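Local coordinates for protein toll-like receptor 13 (Mus musculus, PDB 4Z0C) that recognises bacterial 23S rRNA through its leucine-rich repeat ectodomain, the part present here, and signals through MYD88 and TRAF6 to activate NF-kappa-B, at residues Ile317-Asp321 and Ser322-Ala326; Lys269-Cys272 and His273-Asn277; Thr389-Asn393 and Leu394-Gly398; Ile238-Glu241 and Asn242-Ala245. All blocks are in the same frame, centred on the assembly; numbering follows the deposited sequence.

In the fold
Following the chain from the N terminus, the four contacts come in series in connections between inner strands of the leucine-rich repeat solenoid; none nests in or crosses another. Interactions 4, 1 and 3 close short turns, while interaction 2 is local to a helix. Interaction 4 (238-245) lies between strands 230-232 and 253-255. Interaction 2 follows on helix 268-275, before strand 283-285. These two touch: L274 reaches L240 and L243, and N277 meets A245, the centres of the two interactions being about 10 Å apart. Interaction 1 leaves strand 318-319 and carries a glycan; its centre is about 21 Å from that of interaction 2. Interaction 3, between strands 380-382 and 404-406, is about 45 Å from interaction 4, centre to centre.

Interaction 1. Residues Ile317-Asp321 and Ser322-Ala326; sequences IYLND and SEFNA. With NAG (2-acetamido-2-deoxy-beta-D-glucopyranose), chain P.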
loop_
_atom_site.group_PDB
_atom_site.type_symbol
_atom_site.label_atom_id
_atom_site.label_comp_id
_atom_site.label_asym_id
_atom_site.label_seq_id
_atom_site.Cartn_x
_atom_site.Cartn_y
_atom_site.Cartn_z
ATOM N N ILE A 317 -2.556 37.287 4.626
ATOM C CA ILE A 317 -1.284 36.610 4.845
ATOM C C ILE A 317 -0.954 36.545 6.344
ATOM O O ILE A 317 -0.424 35.554 6.841
ATOM C CB ILE A 317 -0.165 37.295 4.054
ATOM C CG1 ILE A 317 -0.557 37.360 2.576
ATOM C CG2 ILE A 317 1.200 36.562 4.260
ATOM C CD1 ILE A 317 0.517 37.928 1.665
ATOM N N TYR A 318 -1.247 37.613 7.061
ATOM C CA TYR A 318 -1.234 37.577 8.520
ATOM C C TYR A 318 -2.433 38.332 9.110
ATOM O O TYR A 318 -2.985 39.252 8.488
ATOM C CB TYR A 318 0.077 38.115 9.094
ATOM C CG TYR A 318 0.418 39.528 8.686
ATOM C CD1 TYR A 318 1.176 39.781 7.548
ATOM C CD2 TYR A 318 -0.001 40.613 9.453
ATOM C CE1 TYR A 318 1.494 41.077 7.177
ATOM C CE2 TYR A 318 0.311 41.918 9.090
ATOM C CZ TYR A 318 1.050 42.140 7.951
ATOM O OH TYR A 318 1.349 43.426 7.591
ATOM N N LEU A 319 -2.839 37.918 10.305
ATOM C CA LEU A 319 -3.868 38.614 11.053
ATOM C C LEU A 319 -3.380 38.806 12.475
ATOM O O LEU A 319 -3.368 37.876 13.266
ATOM C CB LEU A 319 -5.185 37.831 11.021
ATOM C CG LEU A 319 -5.898 37.812 9.669
ATOM C CD1 LEU A 319 -6.835 36.611 9.575
ATOM C CD2 LEU A 319 -6.673 39.105 9.467
ATOM N N ASN A 320 -2.961 40.015 12.804
ATOM C CA ASN A 320 -2.427 40.258 14.135
ATOM C C ASN A 320 -2.847 41.602 14.701
ATOM O O ASN A 320 -2.169 42.144 15.564
ATOM C CB ASN A 320 -0.896 40.120 14.132
ATOM C CG ASN A 320 -0.206 41.129 13.215
ATOM O OD1 ASN A 320 -0.838 41.736 12.348
ATOM N ND2 ASN A 320 1.108 41.298 13.405
ATOM N N ASP A 321 -3.981 42.125 14.235
ATOM C CA ASP A 321 -4.326 43.511 14.531
ATOM C C ASP A 321 -5.817 43.792 14.719
ATOM O O ASP A 321 -6.402 44.596 13.984
ATOM C CB ASP A 321 -3.785 44.412 13.424
ATOM C CG ASP A 321 -3.634 45.828 13.867
ATOM O OD1 ASP A 321 -3.416 46.047 15.078
ATOM O OD2 ASP A 321 -3.771 46.720 13.009
ATOM N N SER A 322 -6.438 43.094 15.666
ATOM C CA SER A 322 -7.813 43.387 16.053
ATOM C C SER A 322 -8.836 43.362 14.915
ATOM O O SER A 322 -9.880 43.993 15.020
ATOM C CB SER A 322 -7.866 44.728 16.796
ATOM O OG SER A 322 -6.929 44.746 17.862
ATOM N N GLU A 323 -8.546 42.629 13.841
ATOM C CA GLU A 323 -9.434 42.574 12.665
ATOM C C GLU A 323 -10.883 42.192 12.952
ATOM O O GLU A 323 -11.806 42.659 12.275
ATOM C CB GLU A 323 -8.870 41.638 11.589
ATOM C CG GLU A 323 -7.782 42.267 10.718
ATOM C CD GLU A 323 -6.395 42.243 11.348
ATOM O OE1 GLU A 323 -5.536 43.034 10.893
ATOM O OE2 GLU A 323 -6.164 41.455 12.300
ATOM N N PHE A 324 -11.082 41.307 13.920
ATOM C CA PHE A 324 -12.405 40.755 14.171
ATOM C C PHE A 324 -13.038 41.308 15.427
ATOM O O PHE A 324 -14.163 40.936 15.770
ATOM C CB PHE A 324 -12.336 39.212 14.237
ATOM C CG PHE A 324 -11.941 38.579 12.939
ATOM C CD1 PHE A 324 -12.890 38.374 11.942
ATOM C CD2 PHE A 324 -10.619 38.215 12.698
ATOM C CE1 PHE A 324 -12.541 37.804 10.726
ATOM C CE2 PHE A 324 -10.256 37.648 11.490
ATOM C CZ PHE A 324 -11.216 37.437 10.499
ATOM N N ASN A 325 -12.333 42.203 16.110
ATOM C CA ASN A 325 -12.791 42.643 17.428
ATOM C C ASN A 325 -14.108 43.422 17.456
ATOM O O ASN A 325 -14.786 43.462 18.486
ATOM C CB ASN A 325 -11.678 43.335 18.215
ATOM C CG ASN A 325 -10.602 42.353 18.670
ATOM O OD1 ASN A 325 -10.831 41.137 18.711
ATOM N ND2 ASN A 325 -9.427 42.871 19.012
ATOM N N ALA A 326 -14.478 44.031 16.334
ATOM C CA ALA A 326 -15.771 44.701 16.249
ATOM C C ALA A 326 -16.861 43.710 15.827
ATOM O O ALA A 326 -17.985 44.096 15.498
ATOM C CB ALA A 326 -15.707 45.884 15.295
HETATM C C1 NAG P . 1.709 42.227 12.469
HETATM C C2 NAG P . 2.308 43.302 13.385
HETATM C C3 NAG P . 3.319 44.194 12.655
HETATM C C4 NAG P . 4.336 43.364 11.886
HETATM C C5 NAG P . 3.628 42.375 10.956
HETATM C C6 NAG P . 4.628 41.448 10.246
HETATM C C7 NAG P . 1.007 44.293 15.249
HETATM C C8 NAG P . 0.249 45.534 15.616
HETATM N N2 NAG P . 1.230 44.107 13.943
HETATM O O3 NAG P . 4.017 45.037 13.554
HETATM O O4 NAG P . 5.192 44.231 11.160
HETATM O O5 NAG P . 2.667 41.582 11.642
HETATM O O6 NAG P . 5.218 40.500 11.120
HETATM O O7 NAG P . 1.381 43.527 16.135
#
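E323 folds back on the strand end that precedes it, gripping the backbone of D321 and lying against L319, in the connecting part of leucine-rich repeat 12. Its CG is beside its own backbone N (chi1 -81°) and the chain bends at chi2, which brings the carboxylate round to the turn. D321 N donates to E323 OE2 over 3.0 Å with an N-H...O angle of 149°, arriving on the syn side and 21° out of the carboxylate plane. The other oxygen, OE1, comes 3.4 Å from D321 CB. On the apolar side the two branches of L319 divide the work: CD2 touches E323 CG at 3.6 Å, the two side chains running obliquely past each other, while CD1 approaches the edge of the F324 ring, 4.1 Å from CE2. A type I turn from S322 to N325, closed by N325 N to S322 O at 3.2 Å, carries E323 and F324 back to L319.

Around this core, T347 hydrogen-bonds E323 OE2, which therefore has two partners, and K297 forms a salt bridge with D321 OD2, probably easing the closeness of the two acidic groups. Helix 293-302 lies against L319, E323 and F324. The strand itself, 318-319, pairs in parallel with 342-343 of the next repeat.

The CB of N320 points away from the following turn, and its side chain is N-glycosylated, with ND2 bonded to C1 of the NAG at 1.4 Å. The sugar sits over one face of the Y318 ring, where its O5 lies 3.5 Å from Y318 CE2.

Interaction 2. Residues Lys269-Cys272 and His273-Asn277; sequences KTVC and HLLGN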
loop_
_atom_site.group_PDB
_atom_site.type_symbol
_atom_site.label_atom_id
_atom_site.label_comp_id
_atom_site.label_asym_id
_atom_site.label_seq_id
_atom_site.Cartn_x
_atom_site.Cartn_y
_atom_site.Cartn_z
ATOM N N LYS A 269 -17.424 50.367 0.887
ATOM C CA LYS A 269 -18.380 51.442 1.114
ATOM C C LYS A 269 -19.723 51.055 0.495
ATOM O O LYS A 269 -20.763 51.151 1.145
ATOM C CB LYS A 269 -17.846 52.767 0.559
ATOM C CG LYS A 269 -18.320 54.017 1.305
ATOM C CD LYS A 269 -17.543 55.270 0.860
ATOM C CE LYS A 269 -18.430 56.327 0.211
ATOM N NZ LYS A 269 -17.646 57.281 -0.636
ATOM N N THR A 270 -19.691 50.588 -0.747
ATOM C CA THR A 270 -20.890 50.078 -1.391
ATOM C C THR A 270 -21.488 48.919 -0.596
ATOM O O THR A 270 -22.665 48.920 -0.252
ATOM C CB THR A 270 -20.575 49.540 -2.778
ATOM O OG1 THR A 270 -19.827 50.515 -3.515
ATOM C CG2 THR A 270 -21.888 49.161 -3.507
ATOM N N VAL A 271 -20.649 47.935 -0.299
ATOM C CA VAL A 271 -21.074 46.743 0.418
ATOM C C VAL A 271 -21.727 47.103 1.761
ATOM O O VAL A 271 -22.813 46.633 2.072
ATOM C CB VAL A 271 -19.885 45.746 0.619
ATOM C CG1 VAL A 271 -20.332 44.543 1.400
ATOM C CG2 VAL A 271 -19.321 45.300 -0.737
ATOM N N CYS A 272 -21.073 47.941 2.551
ATOM C CA CYS A 272 -21.614 48.297 3.856
ATOM C C CYS A 272 -22.923 49.091 3.751
ATOM O O CYS A 272 -23.806 48.957 4.609
ATOM C CB CYS A 272 -20.590 49.077 4.676
ATOM S SG CYS A 272 -19.309 48.066 5.434
ATOM N N HIS A 273 -23.054 49.909 2.709
ATOM C CA HIS A 273 -24.297 50.672 2.533
ATOM C C HIS A 273 -25.484 49.729 2.355
ATOM O O HIS A 273 -26.582 49.994 2.848
ATOM C CB HIS A 273 -24.228 51.677 1.366
ATOM C CG HIS A 273 -25.496 52.447 1.171
ATOM N ND1 HIS A 273 -26.028 53.261 2.150
ATOM C CD2 HIS A 273 -26.374 52.481 0.139
ATOM C CE1 HIS A 273 -27.163 53.782 1.719
ATOM N NE2 HIS A 273 -27.396 53.324 0.501
ATOM N N LEU A 274 -25.244 48.627 1.652
ATOM C CA LEU A 274 -26.248 47.582 1.481
ATOM C C LEU A 274 -26.447 46.800 2.775
ATOM O O LEU A 274 -27.529 46.815 3.365
ATOM C CB LEU A 274 -25.827 46.620 0.365
ATOM C CG LEU A 274 -26.694 45.382 0.132
ATOM C CD1 LEU A 274 -28.142 45.786 -0.165
ATOM C CD2 LEU A 274 -26.117 44.543 -0.987
ATOM N N LEU A 275 -25.383 46.125 3.203
ATOM C CA LEU A 275 -25.421 45.187 4.325
ATOM C C LEU A 275 -25.845 45.842 5.643
ATOM O O LEU A 275 -26.498 45.204 6.480
ATOM C CB LEU A 275 -24.051 44.517 4.490
ATOM C CG LEU A 275 -23.842 43.148 3.842
ATOM C CD1 LEU A 275 -24.478 43.057 2.458
ATOM C CD2 LEU A 275 -22.359 42.835 3.773
ATOM N N GLY A 276 -25.445 47.100 5.833
ATOM C CA GLY A 276 -25.751 47.830 7.050
ATOM C C GLY A 276 -27.237 48.051 7.287
ATOM O O GLY A 276 -27.661 48.303 8.418
ATOM N N ASN A 277 -28.033 47.944 6.228
ATOM C CA ASN A 277 -29.485 48.121 6.338
ATOM C C ASN A 277 -30.304 46.835 6.261
ATOM O O ASN A 277 -31.499 46.876 5.972
ATOM C CB ASN A 277 -29.974 49.112 5.297
ATOM C CG ASN A 277 -29.558 50.532 5.615
ATOM O OD1 ASN A 277 -29.809 51.034 6.713
ATOM N ND2 ASN A 277 -28.866 51.166 4.678
#
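H273, L274, L275 and G276 each donate their backbone N-H to the carbonyl four residues back, on K269, T270, V271 and C272 in turn, making one continuous alpha-helical run of bonds that follows helix 268-275 and runs on to G276. The bonds are not equally straight. L275 N meets V271 O at 2.9 Å with an N-H...O angle of 172°, almost in line with the carbonyl, whereas G276 N reaches C272 O at 2.8 Å and 148°, tilted from the carbonyl plane. After G276 the pattern changes: N277 N turns to L274 O, three residues back, and N277 ND2 adds a weak bond to H273 O.

Among the side chains, V271 and L275 lie alongside each other and point the same way. V271 CG1, anti to the backbone N (chi1 178°), touches L275 CD2 at 3.6 Å. L275 CB also rests against V271 O, and H273 CB lies 3.5 Å from K269 O.

In this leucine-rich repeat region L274 and L275 press on M254 of the inner strand, and L274 reaches L240 and L243 of the preceding repeat. C272 SG is joined to C302 SG by a disulfide. The short helix thus has two kinds of attachment: an apolar side buried against the solenoid core, and a covalent tie from C272 that links it to helix 293-302.

Interaction 3. Residues Thr389-Asn393 and Leu394-Gly398; sequences TELNN and LAFSG
N392 bends over the start of the turn that follows it, the step in leucine-rich repeat 15 that leads to F396, whose ring meets that of F372 of the preceding repeat, consistent with the phenylalanine spine of the family. With CG anti to the backbone N (chi1 174°), the amide swings forward: OD1 accepts a weak, long bond from L394 N at 3.4 Å, an Asx turn, while ND2 lies 4.0 Å from A395 CB. ND2 also donates to F367 O and D369 OD1 of the preceding repeat, which probably fix the rotation of the amide.

The backbone carbonyl of N392 does the stronger work inside the turn. A395 N reaches N392 O at 3.0 Å, approaching from above the carbonyl plane, 42° out of it, in a 3-10 step. The next bond, F396 N to N393 O, is weak at 3.4 Å.

F396 has CG beside its own backbone N (chi1 -52°), and this sends the ring back along the turn toward L391. F396 CD2 lies 3.9 Å from N392 O, and the F372 ring is nearly parallel to that of F396. Farther out, T389 packs on V413 of the second subunit. L391 stands at about a right angle to the phenyl side chain, its CD2 methyl 4.1 Å from F396 CE2.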
loop_
_atom_site.group_PDB
_atom_site.type_symbol
_atom_site.label_atom_id
_atom_site.label_comp_id
_atom_site.label_asym_id
_atom_site.label_seq_id
_atom_site.Cartn_x
_atom_site.Cartn_y
_atom_site.Cartn_z
ATOM N N THR A 389 4.694 20.685 10.980
ATOM C CA THR A 389 5.408 19.450 11.297
ATOM C C THR A 389 5.325 19.143 12.785
ATOM O O THR A 389 5.505 17.997 13.195
ATOM C CB THR A 389 6.881 19.503 10.883
ATOM O OG1 THR A 389 7.557 20.526 11.627
ATOM C CG2 THR A 389 7.007 19.766 9.388
ATOM N N GLU A 390 5.024 20.163 13.580
ATOM C CA GLU A 390 5.039 20.027 15.032
ATOM C C GLU A 390 3.999 20.930 15.696
ATOM O O GLU A 390 3.735 22.037 15.235
ATOM C CB GLU A 390 6.439 20.376 15.562
ATOM C CG GLU A 390 7.224 19.177 16.066
ATOM C CD GLU A 390 8.650 19.512 16.467
ATOM O OE1 GLU A 390 8.984 19.339 17.656
ATOM O OE2 GLU A 390 9.434 19.945 15.593
ATOM N N LEU A 391 3.421 20.457 16.791
ATOM C CA LEU A 391 2.458 21.252 17.544
ATOM C C LEU A 391 3.091 22.134 18.617
ATOM O O LEU A 391 3.706 21.625 19.555
ATOM C CB LEU A 391 1.454 20.322 18.213
ATOM C CG LEU A 391 0.529 19.665 17.210
ATOM C CD1 LEU A 391 -0.420 18.707 17.935
ATOM C CD2 LEU A 391 -0.226 20.754 16.448
ATOM N N ASN A 392 2.917 23.447 18.504
ATOM C CA ASN A 392 3.270 24.334 19.609
ATOM C C ASN A 392 2.177 24.288 20.650
ATOM O O ASN A 392 1.165 24.972 20.505
ATOM C CB ASN A 392 3.468 25.784 19.161
ATOM C CG ASN A 392 3.702 26.729 20.347
ATOM O OD1 ASN A 392 4.123 26.292 21.430
ATOM N ND2 ASN A 392 3.385 28.014 20.164
ATOM N N ASN A 393 2.408 23.515 21.708
ATOM C CA ASN A 393 1.397 23.229 22.728
ATOM C C ASN A 393 0.754 24.463 23.364
ATOM O O ASN A 393 -0.426 24.442 23.741
ATOM C CB ASN A 393 2.005 22.338 23.800
ATOM C CG ASN A 393 2.745 21.158 23.205
ATOM O OD1 ASN A 393 2.481 20.756 22.067
ATOM N ND2 ASN A 393 3.687 20.603 23.963
ATOM N N LEU A 394 1.539 25.535 23.472
ATOM C CA LEU A 394 1.088 26.772 24.106
ATOM C C LEU A 394 0.130 27.609 23.260
ATOM O O LEU A 394 -0.525 28.509 23.782
ATOM C CB LEU A 394 2.279 27.633 24.545
ATOM C CG LEU A 394 3.047 27.159 25.775
ATOM C CD1 LEU A 394 4.161 28.134 26.054
ATOM C CD2 LEU A 394 2.117 27.062 26.975
ATOM N N ALA A 395 0.051 27.323 21.963
ATOM C CA ALA A 395 -0.902 28.020 21.104
ATOM C C ALA A 395 -2.348 27.656 21.449
ATOM O O ALA A 395 -3.271 28.414 21.161
ATOM C CB ALA A 395 -0.619 27.741 19.637
ATOM N N PHE A 396 -2.542 26.504 22.083
ATOM C CA PHE A 396 -3.890 26.020 22.352
ATOM C C PHE A 396 -4.244 26.102 23.834
ATOM O O PHE A 396 -5.242 25.541 24.284
ATOM C CB PHE A 396 -4.053 24.581 21.846
ATOM C CG PHE A 396 -3.650 24.398 20.408
ATOM C CD1 PHE A 396 -4.451 24.872 19.387
ATOM C CD2 PHE A 396 -2.484 23.737 20.081
ATOM C CE1 PHE A 396 -4.091 24.707 18.067
ATOM C CE2 PHE A 396 -2.124 23.563 18.762
ATOM C CZ PHE A 396 -2.931 24.051 17.753
ATOM N N SER A 397 -3.422 26.827 24.577
ATOM C CA SER A 397 -3.620 27.004 26.007
ATOM C C SER A 397 -5.011 27.550 26.333
ATOM O O SER A 397 -5.409 28.611 25.841
ATOM C CB SER A 397 -2.538 27.924 26.567
ATOM O OG SER A 397 -2.562 27.916 27.979
ATOM N N GLY A 398 -5.759 26.797 27.136
ATOM C CA GLY A 398 -7.047 27.249 27.634
ATOM C C GLY A 398 -8.256 26.991 26.749
ATOM O O GLY A 398 -9.334 27.540 26.996
#

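Interaction 4. Residues Ile238-Glu241 and Asn242-Ala245; sequences IKLE and NLSA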
loop_
_atom_site.group_PDB
_atom_site.type_symbol
_atom_site.label_atom_id
_atom_site.label_comp_id
_atom_site.label_asym_id
_atom_site.label_seq_id
_atom_site.Cartn_x
_atom_site.Cartn_y
_atom_site.Cartn_z
ATOM N N ILE A 238 -22.681 41.779 -10.389
ATOM C CA ILE A 238 -23.880 42.567 -10.171
ATOM C C ILE A 238 -23.542 43.957 -9.632
ATOM O O ILE A 238 -22.758 44.100 -8.697
ATOM C CB ILE A 238 -24.823 41.847 -9.193
ATOM C CG1 ILE A 238 -26.082 42.665 -8.949
ATOM C CG2 ILE A 238 -24.120 41.555 -7.869
ATOM C CD1 ILE A 238 -27.090 41.928 -8.124
ATOM N N LYS A 239 -24.100 44.986 -10.253
ATOM C CA LYS A 239 -23.917 46.345 -9.757
ATOM C C LYS A 239 -24.657 46.475 -8.424
ATOM O O LYS A 239 -25.866 46.689 -8.403
ATOM C CB LYS A 239 -24.443 47.360 -10.780
ATOM C CG LYS A 239 -24.309 48.817 -10.357
ATOM C CD LYS A 239 -24.649 49.773 -11.498
ATOM C CE LYS A 239 -24.895 51.193 -10.988
ATOM N NZ LYS A 239 -25.322 52.111 -12.081
ATOM N N LEU A 240 -23.931 46.352 -7.318
ATOM C CA LEU A 240 -24.556 46.272 -5.996
ATOM C C LEU A 240 -25.361 47.506 -5.552
ATOM O O LEU A 240 -26.201 47.399 -4.653
ATOM C CB LEU A 240 -23.524 45.901 -4.924
ATOM C CG LEU A 240 -23.261 44.390 -4.809
ATOM C CD1 LEU A 240 -21.956 43.982 -5.493
ATOM C CD2 LEU A 240 -23.295 43.921 -3.367
ATOM N N GLU A 241 -25.122 48.662 -6.173
ATOM C CA GLU A 241 -25.918 49.861 -5.889
ATOM C C GLU A 241 -27.397 49.662 -6.244
ATOM O O GLU A 241 -28.282 50.230 -5.599
ATOM C CB GLU A 241 -25.373 51.068 -6.649
ATOM C CG GLU A 241 -24.034 51.574 -6.141
ATOM C CD GLU A 241 -22.860 50.863 -6.785
ATOM O OE1 GLU A 241 -23.091 50.105 -7.749
ATOM O OE2 GLU A 241 -21.708 51.068 -6.336
ATOM N N ASN A 242 -27.656 48.846 -7.264
ATOM C CA ASN A 242 -29.014 48.600 -7.737
ATOM C C ASN A 242 -29.731 47.526 -6.947
ATOM O O ASN A 242 -30.844 47.123 -7.274
ATOM C CB ASN A 242 -28.999 48.259 -9.220
ATOM C CG ASN A 242 -28.535 49.420 -10.067
ATOM O OD1 ASN A 242 -28.227 50.488 -9.545
ATOM N ND2 ASN A 242 -28.468 49.215 -11.375
ATOM N N LEU A 243 -29.075 47.059 -5.895
ATOM C CA LEU A 243 -29.713 46.190 -4.928
ATOM C C LEU A 243 -30.320 47.158 -3.933
ATOM O O LEU A 243 -29.787 48.237 -3.699
ATOM C CB LEU A 243 -28.670 45.302 -4.253
ATOM C CG LEU A 243 -28.834 43.785 -4.099
ATOM C CD1 LEU A 243 -29.718 43.143 -5.158
ATOM C CD2 LEU A 243 -27.451 43.152 -4.116
ATOM N N SER A 244 -31.450 46.800 -3.367
ATOM C CA SER A 244 -32.113 47.688 -2.432
ATOM C C SER A 244 -32.423 47.004 -1.104
ATOM O O SER A 244 -33.143 46.017 -1.067
ATOM C CB SER A 244 -33.392 48.246 -3.070
ATOM O OG SER A 244 -34.362 48.538 -2.080
ATOM N N ALA A 245 -31.908 47.556 -0.014
ATOM C CA ALA A 245 -32.160 46.994 1.309
ATOM C C ALA A 245 -33.645 46.952 1.678
ATOM O O ALA A 245 -34.069 46.117 2.472
ATOM C CB ALA A 245 -31.376 47.774 2.360
#
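N242 holds its flat amide against the extended chain of K239, which passes obliquely over one face of it: K239 CE lies 3.7 Å from N242 OD1, and K239 CD lies 3.9 Å from N242 ND2. At the oxygen end of the same amide, E241 C is 3.5 Å from OD1. The nitrogen end is spoken for, because ND2 donates to Q218 O of the preceding repeat, consistent with the amide being placed this way round. N242 belongs to an N-glycosylation sequon (N-L-S), yet no sugar is present on it in this model. The other flat group, the carboxylate of E241, turns outward and takes a weak bond from T270 OG1 of helix 268-275.

The backbone beneath is a short 3-10 turn in the connecting part of leucine-rich repeat 9, between inner strands 230-232 and 253-255. N242 N donates to K239 O at 3.0 Å, and L243 N to L240 O at 3.1 Å. Both donors stand above the carbonyl planes, the second steeply, 69° out of its plane.

On the buried side, L243 is the residue the turn delivers to the core. The side chains of L243 and I238 cross at about a right angle, with L243 CD1 4.1 Å from I238 CD1, and L243 CD2 faces L240 CD2 at 4.3 Å. I238, with CG1 anti to the backbone N (chi1 180°), extends its terminal methyl to L243, and both lean on V220 of strand 220-221.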